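Local coordinates for TATA-box-binding protein (Sulfolobus acidocaldarius, PDB 1MP9) that probably binds the TATA box of archaeal promoters close to the transcription start and so acts as a general factor in activating genes transcribed by RNA polymerase, at residues Y9-N14 / A113-I118; R35-V40 / K89-Y94; Y143-P148 / H172-K177. All coordinates share one frame; numbering follows the deposited sequence.

Contact 1 (Y9-N14 / A113-I118); sequences YKAVVN and ANLHVI
Val-12 and Asn-114 face each other as an antiparallel hydrogen-bonded pair, and the tight part of the contact lies around their backbones. Val-12 N donates to Asn-114 O over 3.0 Å, tilted 27° from the carbonyl plane, while the return bond from Asn-114 N to Val-12 O, 2.9 Å, stays in that plane. Each oxygen also receives a CA-H: Ala-11 CA lies 3.1 Å from Asn-114 O, and Ala-113 CA is equally close to Val-12 O. Next along, Val-13 and Ala-113 form a non-hydrogen-bonded pair. Strands 12-23 and 103-114 are neighbours at the centre of the saddle sheet, and the contact joins the start of the first to the end of the second. Val-13 and Ala-113 point to the sheet face packed by helix 168-184, Val-12 and Asn-114 to the other, consistent with the concave DNA-binding surface of the family. Leu-115 holds CG anti to its carbonyl carbon (chi1 -65°), which swings CD2 back to 3.9 Å from Ala-11 CB. On the Lys-10 side of Ala-11 the chains part, the contact loosens and one water bridges the gap, accepting from Lys-10 N at 2.8 Å and donating to Leu-115 O. His-116 brings CD2 obliquely to 3.3 Å from Lys-10 O, and its ND1 is hydrogen-bonded to Glu-192. The side chain of Lys-10 approaches only with CB, 4.3 Å from His-116 CB, and its end leads away.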
loop_
_atom_site.group_PDB
_atom_site.type_symbol
_atom_site.label_atom_id
_atom_site.label_comp_id
_atom_site.label_asym_id
_atom_site.label_seq_id
_atom_site.Cartn_x
_atom_site.Cartn_y
_atom_site.Cartn_z
ATOM N N TYR A 9 22.709 9.606 5.502
ATOM C CA TYR A 9 21.261 9.716 5.603
ATOM C C TYR A 9 20.918 11.165 5.241
ATOM O O TYR A 9 21.320 12.094 5.924
ATOM C CB TYR A 9 20.801 9.394 7.036
ATOM C CG TYR A 9 19.298 9.432 7.212
ATOM C CD1 TYR A 9 18.500 8.353 6.841
ATOM C CD2 TYR A 9 18.670 10.576 7.703
ATOM C CE1 TYR A 9 17.107 8.413 6.958
ATOM C CE2 TYR A 9 17.285 10.648 7.828
ATOM C CZ TYR A 9 16.512 9.565 7.455
ATOM O OH TYR A 9 15.142 9.640 7.580
ATOM N N LYS A 10 20.176 11.353 4.158
ATOM C CA LYS A 10 19.817 12.695 3.717
ATOM C C LYS A 10 18.329 12.761 3.425
ATOM O O LYS A 10 17.865 13.651 2.709
ATOM C CB LYS A 10 20.596 13.049 2.439
ATOM C CG LYS A 10 22.134 13.071 2.591
ATOM C CD LYS A 10 22.605 14.297 3.359
ATOM C CE LYS A 10 22.175 15.582 2.659
ATOM N NZ LYS A 10 22.453 16.796 3.491
ATOM N N ALA A 11 17.573 11.815 3.970
ATOM C CA ALA A 11 16.133 11.791 3.707
ATOM C C ALA A 11 15.418 12.964 4.340
ATOM O O ALA A 11 15.735 13.366 5.454
ATOM C CB ALA A 11 15.535 10.491 4.204
ATOM N N VAL A 12 14.463 13.519 3.603
ATOM C CA VAL A 12 13.662 14.650 4.040
ATOM C C VAL A 12 12.202 14.212 4.074
ATOM O O VAL A 12 11.667 13.678 3.081
ATOM C CB VAL A 12 13.822 15.840 3.074
ATOM C CG1 VAL A 12 12.875 16.987 3.481
ATOM C CG2 VAL A 12 15.301 16.315 3.091
ATOM N N VAL A 13 11.572 14.427 5.228
ATOM C CA VAL A 13 10.194 14.043 5.445
ATOM C C VAL A 13 9.286 15.269 5.388
ATOM O O VAL A 13 9.622 16.304 5.945
ATOM C CB VAL A 13 10.012 13.370 6.845
ATOM C CG1 VAL A 13 8.508 13.092 7.106
ATOM C CG2 VAL A 13 10.825 12.054 6.916
ATOM N N ASN A 14 8.151 15.141 4.708
ATOM C CA ASN A 14 7.178 16.218 4.620
ATOM C C ASN A 14 5.789 15.674 4.964
ATOM O O ASN A 14 5.372 14.659 4.400
ATOM C CB ASN A 14 7.159 16.775 3.196
ATOM C CG ASN A 14 6.334 18.029 3.084
ATOM O OD1 ASN A 14 6.639 19.038 3.729
ATOM N ND2 ASN A 14 5.283 17.987 2.265
ATOM N N ALA A 113 8.385 11.530 1.496
ATOM C CA ALA A 113 9.788 11.614 1.828
ATOM C C ALA A 113 10.596 11.564 0.561
ATOM O O ALA A 113 10.136 11.053 -0.476
ATOM C CB ALA A 113 10.215 10.478 2.736
ATOM N N ASN A 114 11.798 12.121 0.652
ATOM C CA ASN A 114 12.754 12.089 -0.439
ATOM C C ASN A 114 13.982 11.455 0.166
ATOM O O ASN A 114 14.626 12.071 1.029
ATOM C CB ASN A 114 13.142 13.480 -0.884
ATOM C CG ASN A 114 12.783 13.741 -2.302
ATOM O OD1 ASN A 114 11.581 13.787 -2.665
ATOM N ND2 ASN A 114 13.811 13.916 -3.146
ATOM N N LEU A 115 14.334 10.260 -0.292
ATOM C CA LEU A 115 15.514 9.581 0.249
ATOM C C LEU A 115 16.779 10.146 -0.372
ATOM O O LEU A 115 17.847 9.951 0.160
ATOM C CB LEU A 115 15.471 8.082 -0.038
ATOM C CG LEU A 115 14.343 7.300 0.632
ATOM C CD1 LEU A 115 14.415 5.839 0.172
ATOM C CD2 LEU A 115 14.479 7.381 2.138
ATOM N N HIS A 116 16.651 10.835 -1.502
ATOM C CA HIS A 116 17.824 11.432 -2.169
ATOM C C HIS A 116 18.862 10.454 -2.657
ATOM O O HIS A 116 20.073 10.713 -2.631
ATOM C CB HIS A 116 18.469 12.481 -1.269
ATOM C CG HIS A 116 17.713 13.766 -1.247
ATOM N ND1 HIS A 116 17.801 14.685 -2.266
ATOM C CD2 HIS A 116 16.764 14.231 -0.400
ATOM C CE1 HIS A 116 16.935 15.662 -2.054
ATOM N NE2 HIS A 116 16.290 15.408 -0.928
ATOM N N VAL A 117 18.375 9.305 -3.100
ATOM C CA VAL A 117 19.215 8.272 -3.669
ATOM C C VAL A 117 18.285 7.587 -4.627
ATOM O O VAL A 117 17.082 7.676 -4.464
ATOM C CB VAL A 117 19.633 7.193 -2.623
ATOM C CG1 VAL A 117 20.446 7.818 -1.556
ATOM C CG2 VAL A 117 18.350 6.489 -2.043
ATOM N N ILE A 118 18.836 6.898 -5.610
ATOM C CA ILE A 118 18.024 6.135 -6.528
ATOM C C ILE A 118 17.825 4.753 -5.885
ATOM O O ILE A 118 18.746 4.225 -5.286
ATOM C CB ILE A 118 18.745 5.979 -7.894
ATOM C CG1 ILE A 118 18.543 7.272 -8.704
ATOM C CG2 ILE A 118 18.235 4.762 -8.666
ATOM C CD1 ILE A 118 19.257 7.256 -10.092
HETATM O O HOH W 1 19.155 9.415 2.448
#

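Contact 2 (R35-V40 / K89-Y94); sequences RSVPNV and KTLKKY
Pro-38 and Val-37 pack against Tyr-94 in an apolar helix-end contact in the first TBP-like half of the chain, joining the turn that follows helix 30-36 to the C-terminal end of helix 77-93. No hydrogen bond crosses it. Its main feature is a CH-pi interaction: Pro-38 CD stands 3.7 Å from the centroid of the Tyr-94 ring, 23° off the ring normal and shifted toward the rim, closest to CE2. Pro-38 CG reaches on toward the phenol end, 3.6 Å from Tyr-94 OH. The other face is backed by Lys-93 CG, which lies over its centre, and Thr-90 CG2 meets the edge in plane, so the aromatic plate is held from three directions. Tyr-94 turns CG anti to its carbonyl carbon (chi1 -68°), which sends the ring across the end of the first helix, where Ser-36 O comes obliquely to 3.5 Å from Tyr-94 CD1. Val-37 is buried and divides its two methyls: CG2 touches Tyr-94 CB at 4.0 Å and, more loosely, Leu-91 CD2, while CG1 looks toward Thr-90 CG2 at 4.3 Å. The hydroxyl of Thr-90 is bonded within its own helix, to Arg-86 O, and leaves the methyl for this apolar meeting. Strand 50-54, an outermost strand of the saddle sheet, packs against both helix ends through Phe-52, which touches Val-37 and Thr-90.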
loop_
_atom_site.group_PDB
_atom_site.type_symbol
_atom_site.label_atom_id
_atom_site.label_comp_id
_atom_site.label_asym_id
_atom_site.label_seq_id
_atom_site.Cartn_x
_atom_site.Cartn_y
_atom_site.Cartn_z
ATOM N N ARG A 35 -28.767 24.973 8.861
ATOM C CA ARG A 35 -29.543 26.211 8.788
ATOM C C ARG A 35 -28.912 27.300 9.652
ATOM O O ARG A 35 -28.903 28.469 9.268
ATOM C CB ARG A 35 -31.010 25.983 9.228
ATOM C CG ARG A 35 -31.825 25.051 8.314
ATOM C CD ARG A 35 -33.301 24.946 8.761
ATOM N NE ARG A 35 -33.965 26.242 8.677
ATOM C CZ ARG A 35 -34.484 26.739 7.558
ATOM N NH1 ARG A 35 -34.432 26.041 6.429
ATOM N NH2 ARG A 35 -35.023 27.955 7.559
ATOM N N SER A 36 -28.378 26.923 10.810
ATOM C CA SER A 36 -27.775 27.909 11.698
ATOM C C SER A 36 -26.428 28.443 11.246
ATOM O O SER A 36 -26.176 29.648 11.316
ATOM C CB SER A 36 -27.628 27.347 13.107
ATOM O OG SER A 36 -28.892 27.260 13.721
ATOM N N VAL A 37 -25.556 27.551 10.797
ATOM C CA VAL A 37 -24.222 27.940 10.353
ATOM C C VAL A 37 -24.232 28.258 8.866
ATOM O O VAL A 37 -24.675 27.470 8.043
ATOM C CB VAL A 37 -23.190 26.807 10.604
ATOM C CG1 VAL A 37 -21.795 27.266 10.224
ATOM C CG2 VAL A 37 -23.244 26.367 12.061
ATOM N N PRO A 38 -23.731 29.433 8.502
ATOM C CA PRO A 38 -23.707 29.807 7.094
ATOM C C PRO A 38 -22.713 29.017 6.255
ATOM O O PRO A 38 -21.671 28.554 6.740
ATOM C CB PRO A 38 -23.356 31.291 7.146
ATOM C CG PRO A 38 -22.446 31.376 8.301
ATOM C CD PRO A 38 -23.090 30.461 9.344
ATOM N N ASN A 39 -23.069 28.863 4.988
ATOM C CA ASN A 39 -22.237 28.200 4.005
ATOM C C ASN A 39 -21.673 26.815 4.320
ATOM O O ASN A 39 -20.503 26.547 4.041
ATOM C CB ASN A 39 -21.098 29.149 3.611
ATOM C CG ASN A 39 -21.615 30.511 3.130
ATOM O OD1 ASN A 39 -22.295 30.617 2.091
ATOM N ND2 ASN A 39 -21.312 31.551 3.892
ATOM N N VAL A 40 -22.480 25.944 4.911
ATOM C CA VAL A 40 -22.029 24.584 5.165
ATOM C C VAL A 40 -22.951 23.705 4.339
ATOM O O VAL A 40 -23.979 24.156 3.838
ATOM C CB VAL A 40 -22.121 24.170 6.663
ATOM C CG1 VAL A 40 -21.123 24.990 7.492
ATOM C CG2 VAL A 40 -23.570 24.322 7.186
ATOM N N LYS A 89 -15.033 27.466 17.555
ATOM C CA LYS A 89 -15.446 28.843 17.823
ATOM C C LYS A 89 -16.710 29.154 17.012
ATOM O O LYS A 89 -17.710 29.651 17.548
ATOM C CB LYS A 89 -14.328 29.824 17.451
ATOM C CG LYS A 89 -14.531 31.242 18.003
ATOM C CD LYS A 89 -13.355 32.188 17.704
ATOM C CE LYS A 89 -13.535 33.531 18.439
ATOM N NZ LYS A 89 -12.420 34.533 18.282
ATOM N N THR A 90 -16.670 28.831 15.722
ATOM C CA THR A 90 -17.820 29.088 14.845
ATOM C C THR A 90 -19.069 28.316 15.255
ATOM O O THR A 90 -20.148 28.899 15.412
ATOM C CB THR A 90 -17.500 28.741 13.396
ATOM O OG1 THR A 90 -16.332 29.449 12.998
ATOM C CG2 THR A 90 -18.647 29.146 12.476
ATOM N N LEU A 91 -18.938 27.005 15.420
ATOM C CA LEU A 91 -20.088 26.220 15.827
ATOM C C LEU A 91 -20.699 26.871 17.070
ATOM O O LEU A 91 -21.926 26.921 17.222
ATOM C CB LEU A 91 -19.683 24.785 16.140
ATOM C CG LEU A 91 -19.044 24.068 14.959
ATOM C CD1 LEU A 91 -18.782 22.632 15.346
ATOM C CD2 LEU A 91 -19.956 24.166 13.729
ATOM N N LYS A 92 -19.835 27.379 17.944
ATOM C CA LYS A 92 -20.296 28.041 19.160
ATOM C C LYS A 92 -21.015 29.340 18.796
ATOM O O LYS A 92 -22.141 29.556 19.211
ATOM C CB LYS A 92 -19.118 28.346 20.110
ATOM C CG LYS A 92 -18.523 27.129 20.822
ATOM C CD LYS A 92 -17.697 27.535 22.038
ATOM C CE LYS A 92 -16.664 28.615 21.707
ATOM N NZ LYS A 92 -15.885 29.138 22.898
ATOM N N LYS A 93 -20.365 30.194 18.009
ATOM C CA LYS A 93 -20.966 31.451 17.607
ATOM C C LYS A 93 -22.367 31.256 17.040
ATOM O O LYS A 93 -23.189 32.173 17.068
ATOM C CB LYS A 93 -20.092 32.154 16.570
ATOM C CG LYS A 93 -20.808 33.234 15.761
ATOM C CD LYS A 93 -19.791 33.997 14.925
ATOM C CE LYS A 93 -20.398 34.701 13.708
ATOM N NZ LYS A 93 -21.410 35.746 14.048
ATOM N N TYR A 94 -22.659 30.070 16.528
ATOM C CA TYR A 94 -23.981 29.849 15.976
ATOM C C TYR A 94 -24.866 28.859 16.713
ATOM O O TYR A 94 -25.780 28.285 16.123
ATOM C CB TYR A 94 -23.868 29.465 14.512
ATOM C CG TYR A 94 -23.373 30.593 13.644
ATOM C CD1 TYR A 94 -24.177 31.706 13.388
ATOM C CD2 TYR A 94 -22.110 30.544 13.058
ATOM C CE1 TYR A 94 -23.734 32.741 12.564
ATOM C CE2 TYR A 94 -21.656 31.572 12.232
ATOM C CZ TYR A 94 -22.476 32.664 11.988
ATOM O OH TYR A 94 -22.050 33.648 11.127
#

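Contact 3 (Y143-P148 / H172-K177)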
loop_
_atom_site.group_PDB
_atom_site.type_symbol
_atom_site.label_atom_id
_atom_site.label_comp_id
_atom_site.label_asym_id
_atom_site.label_seq_id
_atom_site.Cartn_x
_atom_site.Cartn_y
_atom_site.Cartn_z
ATOM N N TYR A 143 5.475 -1.596 0.456
ATOM C CA TYR A 143 5.998 -2.335 1.595
ATOM C C TYR A 143 5.065 -2.149 2.805
ATOM O O TYR A 143 4.770 -1.018 3.225
ATOM C CB TYR A 143 7.404 -1.813 1.925
ATOM C CG TYR A 143 8.106 -2.572 3.012
ATOM C CD1 TYR A 143 8.769 -3.760 2.729
ATOM C CD2 TYR A 143 8.092 -2.120 4.325
ATOM C CE1 TYR A 143 9.412 -4.493 3.739
ATOM C CE2 TYR A 143 8.725 -2.839 5.349
ATOM C CZ TYR A 143 9.389 -4.028 5.046
ATOM O OH TYR A 143 10.054 -4.748 6.018
ATOM N N ARG A 144 4.557 -3.252 3.321
ATOM C CA ARG A 144 3.674 -3.216 4.482
ATOM C C ARG A 144 4.596 -3.452 5.688
ATOM O O ARG A 144 5.120 -4.564 5.892
ATOM C CB ARG A 144 2.625 -4.323 4.376
ATOM C CG ARG A 144 1.598 -4.256 5.533
ATOM C CD ARG A 144 0.489 -5.278 5.354
ATOM N NE ARG A 144 -0.495 -5.229 6.453
ATOM C CZ ARG A 144 -1.772 -5.602 6.365
ATOM N NH1 ARG A 144 -2.294 -6.049 5.213
ATOM N NH2 ARG A 144 -2.526 -5.570 7.468
ATOM N N MET A 145 4.811 -2.397 6.463
ATOM C CA MET A 145 5.717 -2.442 7.616
ATOM C C MET A 145 4.931 -2.721 8.881
ATOM O O MET A 145 3.793 -2.260 9.020
ATOM C CB MET A 145 6.439 -1.097 7.754
ATOM C CG MET A 145 7.521 -1.027 8.860
ATOM S SD MET A 145 8.520 0.501 8.690
ATOM C CE MET A 145 9.807 -0.135 7.497
ATOM N N ASP A 146 5.536 -3.482 9.788
ATOM C CA ASP A 146 4.866 -3.832 11.044
ATOM C C ASP A 146 5.219 -2.876 12.169
ATOM O O ASP A 146 4.343 -2.474 12.917
ATOM C CB ASP A 146 5.202 -5.264 11.426
ATOM C CG ASP A 146 4.580 -6.258 10.470
ATOM O OD1 ASP A 146 5.089 -7.393 10.375
ATOM O OD2 ASP A 146 3.567 -5.894 9.812
ATOM N N GLU A 147 6.481 -2.466 12.258
ATOM C CA GLU A 147 6.863 -1.532 13.303
ATOM C C GLU A 147 7.670 -0.370 12.744
ATOM O O GLU A 147 8.823 -0.543 12.357
ATOM C CB GLU A 147 7.673 -2.259 14.408
ATOM C CG GLU A 147 6.817 -2.923 15.479
ATOM C CD GLU A 147 7.633 -3.687 16.539
ATOM O OE1 GLU A 147 8.728 -3.198 16.942
ATOM O OE2 GLU A 147 7.167 -4.776 16.983
ATOM N N PRO A 148 7.057 0.822 12.642
ATOM C CA PRO A 148 5.668 1.109 13.016
ATOM C C PRO A 148 4.722 0.469 11.997
ATOM O O PRO A 148 5.159 -0.006 10.958
ATOM C CB PRO A 148 5.606 2.620 12.940
ATOM C CG PRO A 148 6.531 2.916 11.764
ATOM C CD PRO A 148 7.707 2.020 12.064
ATOM N N HIS A 172 8.934 9.315 10.859
ATOM C CA HIS A 172 10.380 9.394 10.737
ATOM C C HIS A 172 11.082 8.087 11.017
ATOM O O HIS A 172 12.117 7.791 10.412
ATOM C CB HIS A 172 10.960 10.490 11.632
ATOM C CG HIS A 172 10.748 11.862 11.096
ATOM N ND1 HIS A 172 9.568 12.559 11.269
ATOM C CD2 HIS A 172 11.581 12.688 10.425
ATOM C CE1 HIS A 172 9.693 13.765 10.738
ATOM N NE2 HIS A 172 10.909 13.867 10.223
ATOM N N LYS A 173 10.546 7.301 11.933
ATOM C CA LYS A 173 11.168 6.016 12.207
ATOM C C LYS A 173 11.063 5.083 10.994
ATOM O O LYS A 173 12.021 4.393 10.618
ATOM C CB LYS A 173 10.487 5.311 13.372
ATOM C CG LYS A 173 11.045 3.903 13.586
ATOM C CD LYS A 173 10.436 3.251 14.826
ATOM C CE LYS A 173 10.929 1.800 15.002
ATOM N NZ LYS A 173 10.293 1.244 16.242
ATOM N N ALA A 174 9.896 5.055 10.377
ATOM C CA ALA A 174 9.720 4.182 9.222
ATOM C C ALA A 174 10.659 4.567 8.059
ATOM O O ALA A 174 11.211 3.694 7.393
ATOM C CB ALA A 174 8.249 4.228 8.773
ATOM N N VAL A 175 10.834 5.863 7.821
ATOM C CA VAL A 175 11.689 6.313 6.713
ATOM C C VAL A 175 13.139 5.901 6.958
ATOM O O VAL A 175 13.742 5.274 6.109
ATOM C CB VAL A 175 11.567 7.879 6.494
ATOM C CG1 VAL A 175 12.578 8.355 5.453
ATOM C CG2 VAL A 175 10.139 8.221 6.018
ATOM N N LYS A 176 13.699 6.233 8.127
ATOM C CA LYS A 176 15.073 5.833 8.436
ATOM C C LYS A 176 15.221 4.311 8.389
ATOM O O LYS A 176 16.252 3.806 7.970
ATOM C CB LYS A 176 15.541 6.316 9.832
ATOM C CG LYS A 176 16.994 5.832 10.118
ATOM C CD LYS A 176 17.550 6.128 11.512
ATOM C CE LYS A 176 18.931 5.398 11.759
ATOM N NZ LYS A 176 19.910 5.633 10.660
ATOM N N LYS A 177 14.204 3.583 8.838
ATOM C CA LYS A 177 14.287 2.126 8.837
ATOM C C LYS A 177 14.401 1.525 7.436
ATOM O O LYS A 177 15.278 0.705 7.188
ATOM C CB LYS A 177 13.063 1.531 9.547
ATOM C CG LYS A 177 13.148 0.026 9.879
ATOM C CD LYS A 177 12.010 -0.332 10.871
ATOM C CE LYS A 177 11.732 -1.838 10.939
ATOM N NZ LYS A 177 10.745 -2.173 12.022
#
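Met-145, Pro-148 and Ala-174 form the apolar part of this contact, in which the end of strand 141-145 and the turn after it lie against helix 168-184 of the second TBP repeat. Met-145 carries CG anti to the backbone N; the extended chain (chi1 -175°) brings SD to 3.7 Å from Ala-174 CB, and the bend at chi3 (-87°) turns CE along the helix to 4.0 Å from Lys-177 CD. Ala-174 CB is shared, since Pro-148 CG meets it from the turn at the same 3.7 Å. A cis peptide bond precedes Pro-148, and the ring it places here also lies beside Lys-173, whose extended chain slides past it in the opposite direction, CD to CD 4.1 Å. With an alanine at position Met-145 the thioether would be gone, which would probably open a gap beside Ala-174 and leave the stem of Lys-177 without its apolar neighbour.

The polar interactions are fewer. Lys-177, extended beyond CG, reaches the turn and donates from NZ to Glu-147 O in the carbonyl plane, with a C=O...N angle of 147°; the modelled length of 2.5 Å is very short, and the exact value is doubtful. The carboxylate of Glu-147 approaches Lys-173 and Lys-177 without contact, OE1 lying 4.8 Å from Lys-173 NZ. In the same turn, Asp-146 makes a salt bridge with Arg-149 of the second subunit.

Chemically, the buried thioether and methyl pack the helix to the strand, while on the exposed side the Lys-177 ammonium meets a main-chain oxygen, its exact distance uncertain; the nearby carboxylate would probably add a modest, through-space attraction for both lysines.

Overall arrangement
Contacts 1 and 3 belong together: their centres lie 14 Å apart, both reach the same sheet, and contact 1 packs on the helix 168-184 of contact 3, Val-13 on His-172 and Tyr-9 and Ala-11 on Val-175. Contact 2 stands at the far end of the saddle, its centre about 41 to 42 Å from the others and across the chain's centre. All three are partly buried, with Ala-113 and Leu-115, Val-37 and Leu-91, and Met-145 and Ala-174 inside. The chemistry follows the elements joined: main-chain bonds strand to strand in contact 1, mainly apolar and CH-pi contacts in contact 2, and sulfur-methyl packing with one lysine-carbonyl bond between a strand end with its following turn and a helix in contact 3.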